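Local coordinates for protein TetR family transcriptional regulator (Rhodococcus erythropolis, PDB 4ZA6) that probably represses transcription of the quorum-sensing signal degradation gene qsdA by binding DNA as a TetR-family regulator, at residues Glu57-Glu60 with Arg61-Lys65. Sequence-based numbering, arbitrary orientation.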
loop_
_atom_site.group_PDB
_atom_site.type_symbol
_atom_site.label_atom_id
_atom_site.label_comp_id
_atom_site.label_asym_id
_atom_site.label_seq_id
_atom_site.Cartn_x
_atom_site.Cartn_y
_atom_site.Cartn_z
ATOM N N GLU A 57 5.377 -3.918 3.208
ATOM C CA GLU A 57 6.188 -3.254 4.241
ATOM C C GLU A 57 6.439 -1.775 3.860
ATOM O O GLU A 57 6.374 -0.916 4.727
ATOM C CB GLU A 57 7.516 -4.009 4.489
ATOM C CG GLU A 57 7.321 -5.337 5.209
ATOM C CD GLU A 57 8.574 -6.016 5.724
ATOM O OE1 GLU A 57 9.675 -5.437 5.588
ATOM O OE2 GLU A 57 8.456 -7.143 6.252
ATOM N N ALA A 58 6.723 -1.498 2.573
ATOM C CA ALA A 58 6.916 -0.139 2.037
ATOM C C ALA A 58 5.601 0.654 2.173
ATOM O O ALA A 58 5.641 1.843 2.462
ATOM C CB ALA A 58 7.325 -0.203 0.572
ATOM N N THR A 59 4.433 -0.009 1.942
ATOM C CA THR A 59 3.105 0.602 2.105
ATOM C C THR A 59 2.912 1.065 3.579
ATOM O O THR A 59 2.469 2.187 3.820
ATOM C CB THR A 59 2.007 -0.387 1.686
ATOM O OG1 THR A 59 2.106 -0.623 0.277
ATOM C CG2 THR A 59 0.597 0.116 2.026
ATOM N N GLU A 60 3.243 0.204 4.542
ATOM C CA GLU A 60 3.126 0.506 5.980
ATOM C C GLU A 60 3.949 1.713 6.332
ATOM O O GLU A 60 3.416 2.631 6.936
ATOM C CB GLU A 60 3.512 -0.723 6.832
ATOM C CG GLU A 60 3.562 -0.461 8.330
ATOM C CD GLU A 60 3.420 -1.711 9.181
ATOM O OE1 GLU A 60 3.865 -2.796 8.741
ATOM O OE2 GLU A 60 2.841 -1.607 10.287
ATOM N N ARG A 61 5.235 1.756 5.905
ATOM C CA ARG A 61 6.119 2.918 6.138
ATOM C C ARG A 61 5.515 4.225 5.583
ATOM O O ARG A 61 5.550 5.248 6.255
ATOM C CB ARG A 61 7.510 2.673 5.541
ATOM C CG ARG A 61 8.322 1.613 6.316
ATOM C CD ARG A 61 9.782 1.556 5.874
ATOM N NE ARG A 61 9.950 1.231 4.445
ATOM C CZ ARG A 61 10.107 0.005 3.961
ATOM N NH1 ARG A 61 10.098 -1.043 4.773
ATOM N NH2 ARG A 61 10.282 -0.181 2.661
ATOM N N THR A 62 4.893 4.167 4.398
ATOM C CA THR A 62 4.235 5.313 3.748
ATOM C C THR A 62 3.065 5.816 4.596
ATOM O O THR A 62 2.981 7.023 4.865
ATOM C CB THR A 62 3.840 4.939 2.309
ATOM O OG1 THR A 62 5.043 4.641 1.622
ATOM C CG2 THR A 62 3.101 6.068 1.569
ATOM N N TYR A 63 2.193 4.889 5.044
ATOM C CA TYR A 63 1.020 5.183 5.884
ATOM C C TYR A 63 1.429 5.823 7.217
ATOM O O TYR A 63 0.822 6.807 7.633
ATOM C CB TYR A 63 0.251 3.885 6.171
ATOM C CG TYR A 63 -0.952 3.652 5.284
ATOM C CD1 TYR A 63 -2.209 4.149 5.632
ATOM C CD2 TYR A 63 -0.861 2.859 4.149
ATOM C CE1 TYR A 63 -3.329 3.922 4.828
ATOM C CE2 TYR A 63 -1.966 2.647 3.324
ATOM C CZ TYR A 63 -3.209 3.142 3.692
ATOM O OH TYR A 63 -4.307 2.931 2.888
ATOM N N ARG A 64 2.439 5.243 7.895
ATOM C CA ARG A 64 2.932 5.697 9.199
ATOM C C ARG A 64 3.478 7.101 9.123
ATOM O O ARG A 64 3.280 7.881 10.049
ATOM C CB ARG A 64 4.014 4.740 9.742
ATOM C CG ARG A 64 3.536 3.289 9.932
ATOM C CD ARG A 64 2.712 3.082 11.183
ATOM N NE ARG A 64 2.285 1.689 11.330
ATOM C CZ ARG A 64 1.118 1.333 11.841
ATOM N NH1 ARG A 64 0.254 2.254 12.241
ATOM N NH2 ARG A 64 0.792 0.052 11.938
ATOM N N LYS A 65 4.190 7.419 8.040
ATOM C CA LYS A 65 4.755 8.750 7.826
ATOM C C LYS A 65 3.599 9.723 7.612
ATOM O O LYS A 65 3.521 10.732 8.302
ATOM C CB LYS A 65 5.719 8.742 6.619
ATOM C CG LYS A 65 6.474 10.060 6.433
ATOM C CD LYS A 65 7.344 10.049 5.193
ATOM C CE LYS A 65 8.024 11.380 4.966
ATOM N NZ LYS A 65 8.884 11.369 3.752
#
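Glu60 and Arg64, one helical turn apart, pair twice: the backbone N of Arg64 donates to Glu60 O at 2.9 Å, and Arg64 NH2 reaches Glu60 OE2 at 3.1 Å in a salt bridge. The carboxylate offers the anti lone pair, away from OE1, and meets the edge of the guanidinium, although the two planes are turned 42° apart. With chi1 at -59°, Arg64 CG sits beside its own backbone N and close against Glu60 O; the bend at chi2 (-78°) then swings the rest of the chain, with its guanidinium, to Glu60 OE2. Arg64 NH1 has a second acid, Glu126 on helix 115-133, so this side chain ties two helices together. A leucine at this position would probably leave both Glu60 and Glu126 without their cationic mate and remove a polar bridge between the helices.

Elsewhere on the turn, a side-chain hydroxyl adds a second donor to a backbone carbonyl. Ala58 O accepts from Thr62 N at 3.1 Å and from Thr62 OG1 at 3.0 Å, the two donors approaching from opposite faces of the carbonyl plane. Thr62 OG1 lies beside its own backbone N (chi1 -62°), which points it back at that oxygen. Thr59 OG1 likewise bonds to Leu55 O, and to a 2-methyl-2,4-pentanediol probably taken up from the crystallisation liquor. Thr59 CG2 rests 3.8 Å from Tyr63 CD2, while Thr59 O accepts from Tyr63 N and sits at the edge of the ring.

Arg61 N donates to Glu57 O, but its guanidinium lies with one face over that carbonyl and Ala58 CA; the carboxylate of Glu57 turns instead to Arg8.

Such i to i+4 pairing, with threonine hydroxyls returned to the preceding turn, is characteristic of an alpha-helix. Here helix 47-69 packs by Thr59 and Tyr63 on helix 115-133 and by Thr62 on helix 74-90 in the all-helical TetR fold.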